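Local coordinates for phosphogluconate dehydrogenase NAD-binding putative C-terminal domain-containing protein (Sinorhizobium meliloti, PDB 4EZB), which is of unknown function but may be an oxidoreductase, with a Rossmann-like beta sheet followed by a bundle of long helices, at residues D81-A86 with A108-D113; F117-S122 with G140-G145; R255-M260 with A279-I284; A289-Q294 with R303-V308. All blocks are in the same frame, centred on the assembly; numbering follows the deposited sequence.

Contact 1: residues D81-A86 with A108-D113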
loop_
_atom_site.group_PDB
_atom_site.type_symbol
_atom_site.label_atom_id
_atom_site.label_comp_id
_atom_site.label_asym_id
_atom_site.label_seq_id
_atom_site.Cartn_x
_atom_site.Cartn_y
_atom_site.Cartn_z
ATOM N N ASP A 81 -30.017 -6.955 37.374
ATOM C CA ASP A 81 -30.324 -7.956 36.353
ATOM C C ASP A 81 -30.411 -7.354 34.939
ATOM O O ASP A 81 -30.677 -6.142 34.765
ATOM C CB ASP A 81 -31.649 -8.648 36.699
ATOM C CG ASP A 81 -31.898 -9.879 35.854
ATOM O OD1 ASP A 81 -31.001 -10.746 35.787
ATOM O OD2 ASP A 81 -32.986 -9.983 35.248
ATOM N N VAL A 82 -30.203 -8.203 33.932
ATOM C CA VAL A 82 -30.360 -7.786 32.535
ATOM C C VAL A 82 -31.793 -7.283 32.229
ATOM O O VAL A 82 -31.978 -6.395 31.386
ATOM C CB VAL A 82 -29.858 -8.858 31.527
ATOM C CG1 VAL A 82 -30.754 -10.098 31.510
ATOM C CG2 VAL A 82 -29.734 -8.253 30.137
ATOM N N ALA A 83 -32.784 -7.812 32.954
ATOM C CA ALA A 83 -34.185 -7.435 32.750
ATOM C C ALA A 83 -34.497 -6.002 33.144
ATOM O O ALA A 83 -35.556 -5.475 32.797
ATOM C CB ALA A 83 -35.112 -8.399 33.459
ATOM N N GLY A 84 -33.566 -5.361 33.845
ATOM C CA GLY A 84 -33.694 -3.939 34.160
ATOM C C GLY A 84 -33.499 -3.008 32.967
ATOM O O GLY A 84 -33.535 -1.790 33.114
ATOM N N ILE A 85 -33.283 -3.565 31.781
ATOM C CA ILE A 85 -33.108 -2.738 30.590
ATOM C C ILE A 85 -34.450 -2.476 29.922
ATOM O O ILE A 85 -34.526 -1.707 28.967
ATOM C CB ILE A 85 -32.136 -3.354 29.547
ATOM C CG1 ILE A 85 -32.706 -4.664 28.978
ATOM C CG2 ILE A 85 -30.708 -3.442 30.104
ATOM C CD1 ILE A 85 -31.767 -5.431 28.070
ATOM N N ALA A 86 -35.500 -3.121 30.414
ATOM C CA ALA A 86 -36.832 -2.931 29.868
ATOM C C ALA A 86 -37.244 -1.459 29.894
ATOM O O ALA A 86 -38.117 -1.042 29.135
ATOM C CB ALA A 86 -37.841 -3.795 30.613
ATOM N N ALA A 108 -32.318 -9.615 24.404
ATOM C CA ALA A 108 -33.399 -9.684 23.411
ATOM C C ALA A 108 -34.810 -9.773 24.016
ATOM O O ALA A 108 -35.691 -8.994 23.628
ATOM C CB ALA A 108 -33.143 -10.802 22.391
ATOM N N PRO A 109 -35.032 -10.685 24.992
ATOM C CA PRO A 109 -36.405 -10.786 25.514
ATOM C C PRO A 109 -36.835 -9.578 26.315
ATOM O O PRO A 109 -38.025 -9.385 26.502
ATOM C CB PRO A 109 -36.355 -12.009 26.445
ATOM C CG PRO A 109 -35.054 -12.699 26.138
ATOM C CD PRO A 109 -34.128 -11.600 25.715
ATOM N N HIS A 110 -35.901 -8.752 26.761
ATOM C CA HIS A 110 -36.258 -7.700 27.712
ATOM C C HIS A 110 -36.485 -6.335 27.109
ATOM O O HIS A 110 -37.037 -5.449 27.760
ATOM C CB HIS A 110 -35.245 -7.628 28.853
ATOM C CG HIS A 110 -35.123 -8.915 29.590
ATOM N ND1 HIS A 110 -33.975 -9.675 29.573
ATOM C CD2 HIS A 110 -36.034 -9.616 30.301
ATOM C CE1 HIS A 110 -34.169 -10.772 30.280
ATOM N NE2 HIS A 110 -35.410 -10.760 30.731
ATOM N N LEU A 111 -36.067 -6.174 25.865
ATOM C CA LEU A 111 -36.250 -4.916 25.170
ATOM C C LEU A 111 -37.714 -4.695 24.867
ATOM O O LEU A 111 -38.420 -5.623 24.472
ATOM C CB LEU A 111 -35.426 -4.902 23.868
ATOM C CG LEU A 111 -33.950 -4.473 23.901
ATOM C CD1 LEU A 111 -33.191 -5.231 24.955
ATOM C CD2 LEU A 111 -33.295 -4.752 22.564
ATOM N N SER A 112 -38.164 -3.463 25.065
ATOM C CA SER A 112 -39.452 -3.018 24.558
ATOM C C SER A 112 -39.401 -2.911 23.044
ATOM O O SER A 112 -38.319 -2.782 22.462
ATOM C CB SER A 112 -39.784 -1.646 25.124
ATOM O OG SER A 112 -40.477 -0.885 24.147
ATOM N N ASP A 113 -40.564 -2.918 22.401
ATOM C CA ASP A 113 -40.594 -2.845 20.940
ATOM C C ASP A 113 -40.261 -1.469 20.341
ATOM O O ASP A 113 -40.108 -1.345 19.128
ATOM C CB ASP A 113 -41.898 -3.417 20.357
ATOM C CG ASP A 113 -43.129 -2.653 20.796
ATOM O OD1 ASP A 113 -43.287 -2.409 22.014
ATOM O OD2 ASP A 113 -43.953 -2.319 19.916
HETATM O O HOH W 1 -36.267 -1.568 26.371
#

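Contact 2: residues F117-S122 with G140-G145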
loop_
_atom_site.group_PDB
_atom_site.type_symbol
_atom_site.label_atom_id
_atom_site.label_comp_id
_atom_site.label_asym_id
_atom_site.label_seq_id
_atom_site.Cartn_x
_atom_site.Cartn_y
_atom_site.Cartn_z
ATOM N N PHE A 117 -31.221 -1.390 20.546
ATOM C CA PHE A 117 -29.983 -1.982 21.056
ATOM C C PHE A 117 -28.886 -1.563 20.084
ATOM O O PHE A 117 -28.975 -1.882 18.880
ATOM C CB PHE A 117 -30.152 -3.497 21.021
ATOM C CG PHE A 117 -29.029 -4.276 21.666
ATOM C CD1 PHE A 117 -29.072 -4.586 23.027
ATOM C CD2 PHE A 117 -27.966 -4.747 20.899
ATOM C CE1 PHE A 117 -28.057 -5.344 23.623
ATOM C CE2 PHE A 117 -26.952 -5.501 21.472
ATOM C CZ PHE A 117 -26.998 -5.801 22.845
ATOM N N ILE A 118 -27.893 -0.809 20.564
ATOM C CA ILE A 118 -26.773 -0.426 19.731
ATOM C C ILE A 118 -25.561 -1.237 20.155
ATOM O O ILE A 118 -25.112 -1.182 21.306
ATOM C CB ILE A 118 -26.429 1.091 19.808
ATOM C CG1 ILE A 118 -27.659 1.973 19.598
ATOM C CG2 ILE A 118 -25.362 1.450 18.779
ATOM C CD1 ILE A 118 -27.343 3.459 19.698
ATOM N N ASP A 119 -25.033 -2.020 19.234
ATOM C CA ASP A 119 -23.919 -2.875 19.574
ATOM C C ASP A 119 -22.656 -2.107 19.291
ATOM O O ASP A 119 -22.372 -1.823 18.143
ATOM C CB ASP A 119 -23.951 -4.149 18.743
ATOM C CG ASP A 119 -22.914 -5.152 19.201
ATOM O OD1 ASP A 119 -23.333 -6.183 19.806
ATOM O OD2 ASP A 119 -21.689 -4.898 18.982
ATOM N N LEU A 120 -21.893 -1.771 20.320
ATOM C CA LEU A 120 -20.665 -1.001 20.090
ATOM C C LEU A 120 -19.376 -1.801 20.227
ATOM O O LEU A 120 -18.290 -1.210 20.337
ATOM C CB LEU A 120 -20.596 0.206 21.037
ATOM C CG LEU A 120 -21.802 1.114 20.991
ATOM C CD1 LEU A 120 -21.767 2.052 22.196
ATOM C CD2 LEU A 120 -21.824 1.863 19.664
ATOM N N ASN A 121 -19.476 -3.115 20.238
ATOM C CA ASN A 121 -18.324 -3.983 20.412
ATOM C C ASN A 121 -17.326 -4.083 19.261
ATOM O O ASN A 121 -17.688 -3.903 18.129
ATOM C CB ASN A 121 -18.799 -5.341 20.839
ATOM C CG ASN A 121 -19.583 -5.280 22.109
ATOM O OD1 ASN A 121 -19.093 -4.819 23.111
ATOM N ND2 ASN A 121 -20.815 -5.685 22.057
ATOM N N SER A 122 -16.060 -4.353 19.561
ATOM C CA SER A 122 -15.017 -4.400 18.519
ATOM C C SER A 122 -15.018 -5.720 17.766
ATOM O O SER A 122 -14.049 -6.470 17.839
ATOM C CB SER A 122 -13.626 -4.174 19.111
ATOM O OG SER A 122 -13.709 -3.430 20.304
ATOM N N GLY A 140 -37.277 -5.674 20.244
ATOM C CA GLY A 140 -36.475 -4.473 20.034
ATOM C C GLY A 140 -35.824 -4.372 18.674
ATOM O O GLY A 140 -35.759 -5.347 17.928
ATOM N N SER A 141 -35.343 -3.168 18.367
ATOM C CA SER A 141 -34.589 -2.876 17.152
ATOM C C SER A 141 -33.086 -2.975 17.427
ATOM O O SER A 141 -32.653 -2.796 18.558
ATOM C CB SER A 141 -34.902 -1.446 16.674
ATOM O OG SER A 141 -36.273 -1.278 16.355
ATOM N N PHE A 142 -32.306 -3.225 16.381
ATOM C CA PHE A 142 -30.863 -3.350 16.480
ATOM C C PHE A 142 -30.203 -2.271 15.617
ATOM O O PHE A 142 -30.626 -2.058 14.501
ATOM C CB PHE A 142 -30.420 -4.741 16.000
ATOM C CG PHE A 142 -28.909 -4.940 15.998
ATOM C CD1 PHE A 142 -28.254 -5.361 17.139
ATOM C CD2 PHE A 142 -28.162 -4.699 14.845
ATOM C CE1 PHE A 142 -26.866 -5.566 17.131
ATOM C CE2 PHE A 142 -26.773 -4.879 14.826
ATOM C CZ PHE A 142 -26.125 -5.310 15.973
ATOM N N VAL A 143 -29.205 -1.559 16.143
ATOM C CA VAL A 143 -28.415 -0.661 15.302
ATOM C C VAL A 143 -26.970 -1.102 15.493
ATOM O O VAL A 143 -26.528 -1.347 16.600
ATOM C CB VAL A 143 -28.590 0.841 15.651
ATOM C CG1 VAL A 143 -27.512 1.687 14.998
ATOM C CG2 VAL A 143 -29.969 1.356 15.209
ATOM N N GLU A 144 -26.220 -1.203 14.419
ATOM C CA GLU A 144 -24.835 -1.605 14.598
ATOM C C GLU A 144 -23.931 -0.387 14.723
ATOM O O GLU A 144 -23.964 0.483 13.865
ATOM C CB GLU A 144 -24.415 -2.457 13.405
ATOM C CG GLU A 144 -22.917 -2.719 13.424
ATOM C CD GLU A 144 -22.249 -2.412 12.116
ATOM O OE1 GLU A 144 -21.083 -2.799 11.972
ATOM O OE2 GLU A 144 -22.877 -1.804 11.234
ATOM N N GLY A 145 -23.119 -0.316 15.775
ATOM C CA GLY A 145 -22.156 0.780 15.892
ATOM C C GLY A 145 -20.705 0.338 15.852
ATOM O O GLY A 145 -20.371 -0.843 16.099
#

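Contact 3: residues R255-M260 with A279-I284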
loop_
_atom_site.group_PDB
_atom_site.type_symbol
_atom_site.label_atom_id
_atom_site.label_comp_id
_atom_site.label_asym_id
_atom_site.label_seq_id
_atom_site.Cartn_x
_atom_site.Cartn_y
_atom_site.Cartn_z
ATOM N N ARG A 255 -1.036 -3.814 18.678
ATOM C CA ARG A 255 -2.467 -3.514 18.479
ATOM C C ARG A 255 -2.850 -3.196 17.018
ATOM O O ARG A 255 -3.977 -3.476 16.598
ATOM C CB ARG A 255 -2.941 -2.415 19.441
ATOM C CG ARG A 255 -2.711 -2.777 20.905
ATOM C CD ARG A 255 -3.879 -2.376 21.798
ATOM N NE ARG A 255 -3.949 -3.192 23.016
ATOM C CZ ARG A 255 -4.940 -3.155 23.908
ATOM N NH1 ARG A 255 -5.973 -2.337 23.744
ATOM N NH2 ARG A 255 -4.900 -3.943 24.976
ATOM N N ARG A 256 -1.912 -2.621 16.262
ATOM C CA ARG A 256 -2.074 -2.369 14.816
ATOM C C ARG A 256 -2.171 -3.666 13.983
ATOM O O ARG A 256 -2.874 -3.709 12.956
ATOM C CB ARG A 256 -0.951 -1.459 14.288
ATOM C CG ARG A 256 -1.007 -0.038 14.847
ATOM C CD ARG A 256 0.154 0.830 14.387
ATOM N NE ARG A 256 -0.045 1.353 13.037
ATOM C CZ ARG A 256 -0.798 2.411 12.719
ATOM N NH1 ARG A 256 -1.459 3.093 13.650
ATOM N NH2 ARG A 256 -0.899 2.793 11.446
ATOM N N VAL A 257 -1.472 -4.713 14.438
ATOM C CA VAL A 257 -1.578 -6.048 13.841
ATOM C C VAL A 257 -2.929 -6.734 14.111
ATOM O O VAL A 257 -3.435 -7.461 13.244
ATOM C CB VAL A 257 -0.420 -6.954 14.299
ATOM C CG1 VAL A 257 -0.681 -8.423 13.961
ATOM C CG2 VAL A 257 0.868 -6.485 13.662
ATOM N N THR A 258 -3.491 -6.522 15.306
ATOM C CA THR A 258 -4.836 -7.019 15.632
ATOM C C THR A 258 -5.874 -6.381 14.711
ATOM O O THR A 258 -6.602 -7.091 14.032
ATOM C CB THR A 258 -5.234 -6.760 17.099
ATOM O OG1 THR A 258 -4.078 -6.851 17.939
ATOM C CG2 THR A 258 -6.271 -7.780 17.553
ATOM N N GLU A 259 -5.915 -5.048 14.681
ATOM C CA GLU A 259 -6.768 -4.279 13.751
ATOM C C GLU A 259 -6.685 -4.763 12.289
ATOM O O GLU A 259 -7.698 -4.790 11.582
ATOM C CB GLU A 259 -6.416 -2.788 13.808
ATOM C CG GLU A 259 -6.550 -2.149 15.181
ATOM C CD GLU A 259 -5.942 -0.760 15.238
ATOM O OE1 GLU A 259 -6.276 0.079 14.371
ATOM O OE2 GLU A 259 -5.134 -0.499 16.158
HETATM N N MSE A 260 -5.474 -5.131 11.852
HETATM C CA MSE A 260 -5.232 -5.681 10.502
HETATM C C MSE A 260 -5.771 -7.084 10.341
HETATM O O MSE A 260 -6.374 -7.394 9.310
HETATM C CB MSE A 260 -3.740 -5.650 10.135
HETATM C CG MSE A 260 -3.504 -5.457 8.632
HETATM SE SE MSE A 260 -4.598 -3.984 7.889
HETATM C CE MSE A 260 -3.816 -3.764 6.093
ATOM N N ALA A 279 -0.800 -9.616 4.279
ATOM C CA ALA A 279 0.635 -9.330 4.146
ATOM C C ALA A 279 0.996 -8.122 5.006
ATOM O O ALA A 279 2.048 -8.118 5.628
ATOM C CB ALA A 279 1.028 -9.103 2.694
ATOM N N ALA A 280 0.100 -7.127 5.081
ATOM C CA ALA A 280 0.386 -5.922 5.875
ATOM C C ALA A 280 0.492 -6.192 7.396
ATOM O O ALA A 280 1.445 -5.736 8.062
ATOM C CB ALA A 280 -0.613 -4.822 5.570
ATOM N N CYS A 281 -0.474 -6.959 7.902
ATOM C CA CYS A 281 -0.477 -7.508 9.251
ATOM C C CYS A 281 0.813 -8.250 9.574
ATOM O O CYS A 281 1.464 -7.948 10.577
ATOM C CB CYS A 281 -1.700 -8.434 9.414
ATOM S SG CYS A 281 -1.568 -9.781 10.619
ATOM N N GLU A 282 1.181 -9.224 8.743
ATOM C CA GLU A 282 2.478 -9.881 8.879
ATOM C C GLU A 282 3.630 -8.856 8.960
ATOM O O GLU A 282 4.503 -8.947 9.828
ATOM C CB GLU A 282 2.722 -10.840 7.712
ATOM C CG GLU A 282 4.213 -11.082 7.466
ATOM C CD GLU A 282 4.532 -12.316 6.643
ATOM O OE1 GLU A 282 5.740 -12.530 6.364
ATOM O OE2 GLU A 282 3.596 -13.067 6.282
ATOM N N THR A 283 3.614 -7.881 8.052
ATOM C CA THR A 283 4.714 -6.930 7.913
ATOM C C THR A 283 4.854 -6.055 9.136
ATOM O O THR A 283 5.963 -5.884 9.658
ATOM C CB THR A 283 4.546 -6.040 6.669
ATOM O OG1 THR A 283 4.507 -6.874 5.500
ATOM C CG2 THR A 283 5.723 -5.033 6.540
ATOM N N ILE A 284 3.735 -5.486 9.573
ATOM C CA ILE A 284 3.717 -4.611 10.750
ATOM C C ILE A 284 4.165 -5.373 12.025
ATOM O O ILE A 284 4.941 -4.848 12.833
ATOM C CB ILE A 284 2.330 -3.949 10.903
ATOM C CG1 ILE A 284 2.108 -2.934 9.782
ATOM C CG2 ILE A 284 2.175 -3.276 12.262
ATOM C CD1 ILE A 284 0.655 -2.520 9.625
#

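Contact 4: residues A289-Q294 with R303-V308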
loop_
_atom_site.group_PDB
_atom_site.type_symbol
_atom_site.label_atom_id
_atom_site.label_comp_id
_atom_site.label_asym_id
_atom_site.label_seq_id
_atom_site.Cartn_x
_atom_site.Cartn_y
_atom_site.Cartn_z
ATOM N N ALA A 289 8.314 -6.326 16.066
ATOM C CA ALA A 289 9.238 -7.274 16.709
ATOM C C ALA A 289 10.689 -6.873 16.431
ATOM O O ALA A 289 11.507 -6.759 17.352
ATOM C CB ALA A 289 8.963 -8.705 16.233
ATOM N N ALA A 290 10.990 -6.646 15.155
ATOM C CA ALA A 290 12.316 -6.252 14.718
ATOM C C ALA A 290 12.854 -5.035 15.472
ATOM O O ALA A 290 14.047 -4.975 15.786
ATOM C CB ALA A 290 12.308 -5.983 13.214
HETATM N N MSE A 291 11.976 -4.083 15.785
HETATM C CA MSE A 291 12.413 -2.825 16.405
HETATM C C MSE A 291 12.496 -2.803 17.921
HETATM O O MSE A 291 13.137 -1.912 18.479
HETATM C CB MSE A 291 11.501 -1.707 15.935
HETATM C CG MSE A 291 11.772 -1.404 14.460
HETATM SE SE MSE A 291 10.834 0.269 13.963
HETATM C CE MSE A 291 9.048 -0.563 13.784
ATOM N N LYS A 292 11.857 -3.760 18.596
ATOM C CA LYS A 292 11.866 -3.835 20.067
ATOM C C LYS A 292 13.281 -4.063 20.606
ATOM O O LYS A 292 14.038 -4.847 20.029
ATOM C CB LYS A 292 10.952 -4.970 20.558
ATOM C CG LYS A 292 9.475 -4.618 20.742
ATOM C CD LYS A 292 9.032 -4.531 22.209
ATOM C CE LYS A 292 9.397 -5.779 23.027
ATOM N NZ LYS A 292 8.738 -5.894 24.362
ATOM N N ASP A 293 13.626 -3.378 21.702
ATOM C CA ASP A 293 14.924 -3.557 22.430
ATOM C C ASP A 293 16.166 -3.227 21.577
ATOM O O ASP A 293 17.200 -3.901 21.665
ATOM C CB ASP A 293 15.038 -4.970 23.042
ATOM C CG ASP A 293 14.016 -5.226 24.169
ATOM O OD1 ASP A 293 14.264 -4.822 25.331
ATOM O OD2 ASP A 293 12.973 -5.866 23.903
ATOM N N GLN A 294 16.041 -2.185 20.756
ATOM C CA GLN A 294 17.099 -1.731 19.844
ATOM C C GLN A 294 17.515 -0.284 20.143
ATOM O O GLN A 294 18.264 0.323 19.381
ATOM C CB GLN A 294 16.644 -1.854 18.374
ATOM C CG GLN A 294 16.209 -3.250 17.933
ATOM C CD GLN A 294 17.325 -4.276 18.049
ATOM O OE1 GLN A 294 18.413 -4.085 17.506
ATOM N NE2 GLN A 294 17.060 -5.372 18.767
ATOM N N ARG A 303 14.848 7.955 9.375
ATOM C CA ARG A 303 16.310 7.951 9.437
ATOM C C ARG A 303 16.786 7.060 10.578
ATOM O O ARG A 303 17.764 6.348 10.422
ATOM C CB ARG A 303 16.878 9.362 9.570
ATOM C CG ARG A 303 16.725 10.175 8.295
ATOM C CD ARG A 303 17.045 11.643 8.540
ATOM N NE ARG A 303 16.914 12.466 7.329
ATOM C CZ ARG A 303 15.802 13.108 6.941
ATOM N NH1 ARG A 303 14.676 13.036 7.660
ATOM N NH2 ARG A 303 15.810 13.818 5.812
ATOM N N GLY A 304 16.053 7.063 11.695
ATOM C CA GLY A 304 16.299 6.157 12.821
ATOM C C GLY A 304 15.805 4.733 12.632
ATOM O O GLY A 304 16.586 3.800 12.775
ATOM N N PHE A 305 14.519 4.548 12.294
ATOM C CA PHE A 305 13.929 3.188 12.216
ATOM C C PHE A 305 14.452 2.302 11.068
ATOM O O PHE A 305 14.627 1.071 11.222
ATOM C CB PHE A 305 12.387 3.244 12.108
ATOM C CG PHE A 305 11.713 4.067 13.178
ATOM C CD1 PHE A 305 11.764 3.690 14.513
ATOM C CD2 PHE A 305 10.998 5.209 12.839
ATOM C CE1 PHE A 305 11.133 4.454 15.492
ATOM C CE2 PHE A 305 10.374 5.980 13.806
ATOM C CZ PHE A 305 10.445 5.604 15.137
ATOM N N VAL A 306 14.640 2.926 9.907
ATOM C CA VAL A 306 14.881 2.186 8.679
ATOM C C VAL A 306 16.169 1.363 8.757
ATOM O O VAL A 306 16.156 0.177 8.399
ATOM C CB VAL A 306 14.760 3.088 7.413
ATOM C CG1 VAL A 306 15.232 2.359 6.165
ATOM C CG2 VAL A 306 13.313 3.496 7.202
ATOM N N PRO A 307 17.277 1.952 9.264
ATOM C CA PRO A 307 18.499 1.119 9.352
ATOM C C PRO A 307 18.329 -0.064 10.293
ATOM O O PRO A 307 18.904 -1.142 10.075
ATOM C CB PRO A 307 19.561 2.093 9.859
ATOM C CG PRO A 307 19.078 3.420 9.371
ATOM C CD PRO A 307 17.575 3.377 9.473
ATOM N N VAL A 308 17.504 0.127 11.312
ATOM C CA VAL A 308 17.249 -0.944 12.243
ATOM C C VAL A 308 16.448 -2.054 11.561
ATOM O O VAL A 308 16.860 -3.219 11.619
ATOM C CB VAL A 308 16.631 -0.452 13.564
ATOM C CG1 VAL A 308 16.092 -1.629 14.368
ATOM C CG2 VAL A 308 17.677 0.307 14.367
#

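Contact 1: residues D81-A86 with A108-D113
The imidazole of His110 carries Ala83 CB over one face, the methyl lying 3.7 Å from the ring centroid and 21° off the normal, which qualifies as a CH-pi contact. Val82 CG1 meets the same ring obliquely, 3.7 Å from His110 CE1. With His110 CG anti to its own carbonyl carbon (chi1 -58°), the ring is carried out over the 3-10 turn 82-85; a weak hydrogen bond between His110 ND1 and Ser106 O probably helps to set its rotation. Closer to the backbone, Ile85 CG1 packs across His110 CB at 3.9 Å. The end of that isoleucine runs on to Leu111, where Ile85 CD1 and Leu111 CD1 are 3.4 Å apart, tighter than usual for two methyls. Cut back to an alanine here, the His110 side chain would probably leave the Ala83 methyl without its aromatic partner and open a gap beside Val82. The backbones approach too: Ala86 CA lies 3.3 Å from His110 O in a CA-H...O contact, and a water accepts from Ser112 N at 3.0 Å and lies within hydrogen-bonding distance of Ile85 O, between the two segments. Ala83 N donates to Asp81 OD2 at 3.2 Å, from above the carboxylate plane, forming an Asx turn at the start of the 3-10 segment. The contact thus joins two connections of a Rossmann-like sheet, one leading into strand 90-93 and the other running from helix 100-107 into strand 116-119.

Contact 2: residues F117-S122 with G140-G145
Strands 117-119 and 141-145 run parallel, their axes 4.7 Å apart and inclined by 24°, pairing Phe117 with Phe142, Ile118 with Val143 and Asp119 with Glu144 through four backbone hydrogen bonds, Phe117 N to Ser141 O, Val143 N to Phe117 O, Asp119 N to Val143 O and Gly145 N to Asp119 O. Phe117, Asp119, Phe142 and Glu144 share one sheet face. There both phenylalanines hold CG anti to the backbone N (chi1 -173° and 177°), which brings their rings together: Phe117 CD2 comes within 3.8 Å of Phe142 CD1, the rings meeting obliquely, while Phe142 CE1 reaches Asp119 CB at 3.6 Å. These strands and helix 125-136 between them make a beta-alpha-beta unit of the Rossmann-like sheet; that helix and helix 100-107 cover this face, Ile135 of the former touching both rings. On the other face Ile118 CG1 packs 4.2 Å from Val143 CB. Leu120 CD2 lies 3.9 Å from Gly145 CA, on the side where a CB would point, so any side chain here would run into that methyl. At the end of the strand, Asp119 OD2 accepts from Asn121 N at 3.1 Å in an Asx turn and forms a salt bridge with Lys128, whose NZ also donates to Asn121 O and Gly145 O. The carboxylate of Glu144 receives backbone N-H groups of Ala191 and Ser192, at the beginning of helix 190-218.

Contact 3: residues R255-M260 with A279-I284
Val257 turns its two methyls to different partners on the facing helix. Val257 CG1, placed anti to the backbone N (chi1 167°), rests 3.7 Å from Cys281 SG, whereas Val257 CG2 reaches the backbone, 3.5 Å from Cys281 O. The same Val257 CG2 also lies 3.7 Å from Ile284 CG2, the valine and isoleucine side chains sliding past each other in opposite senses. A glycine in place of Val257 would probably leave Cys281 SG and the Ile284 branch without their facing methyls, opening a gap between the helices. Helices 238-268 and 275-291 form an antiparallel hairpin in the helical part of the protein; the N-to-C directions of the two short segments differ by 170°, with axes 8.7 Å apart. One turn further on, the selenomethionine Met260 lays its CB against Cys281 CB at 3.5 Å. A bend at chi2 (48°) then brings the chain round to Ala280, and Met260 CE ends 3.4 Å from Ala280 CB, a tight carbon pair. At the other end Arg256 adds only its CB, 4.1 Å from Ile284 CG2, its guanidinium group turning to a salt bridge with Glu206 of helix 190-218. Ala280 also packs on Met276 of the second subunit.

Contact 4: residues A289-Q294 with R303-V308
Ala290 meets helix 303-308 through its backbone, its O lying 4.2 Å from Val308 CG1; that carbonyl is also hydrogen-bonded by Arg312 NH1, further along the same helix. Next comes Met291, a selenomethionine, whose side chain crosses that of Phe305 at about a right angle. Met291 SE is 3.6 Å from Phe305 CD1 and 4.6 Å from the ring centroid, 54° off the normal, so this Met-aromatic contact is oblique. Met291 SE also touches the root of the phenylalanine, at 3.8 Å from Phe305 CB, while Met291 CG passes more loosely by Val308 CG1 at 4.3 Å. Lys292 is where the chain leaves helical geometry: a type II beta turn from Met291 to Gln294 ends helix 275-291, with Lys292 and Asp293 at its corners and a positive phi (62°) at Asp293. This turn begins the loop that joins helix 275-291 to helix 301-312; Leu296 of the loop packs on Met291, Phe305 and Val308 alike. At Gln294 the chain is again beside the partner helix. Gln294 CG lies 3.9 Å from Val308 CG1, and a bend at chi2 (-61°) curls the amide back, so that Gln294 NE2 makes a weak hydrogen bond to Lys292 O, 3.3 Å away.

How the contacts relate
From the N terminus, contact 1 closes first, tying the loop ahead of strand 90-93 to the one ahead of strand 116-119. Contact 2 follows and closes around helix 125-136, pairing neighbouring strands of the same sheet; the two touch where Leu111 packs on Phe117 and Gly140. With helix 190-218 the chain enters the helical part, where contact 3 closes the hairpin of helices 238-268 and 275-291, and contact 4 ties the end of the latter helix to helix 301-312. All four lie in series, none nested or crossed. Contacts 3 and 4 share helix 275-291, with centres about 17 Å apart, whereas the centres of contacts 1 and 4 are about 52 Å apart.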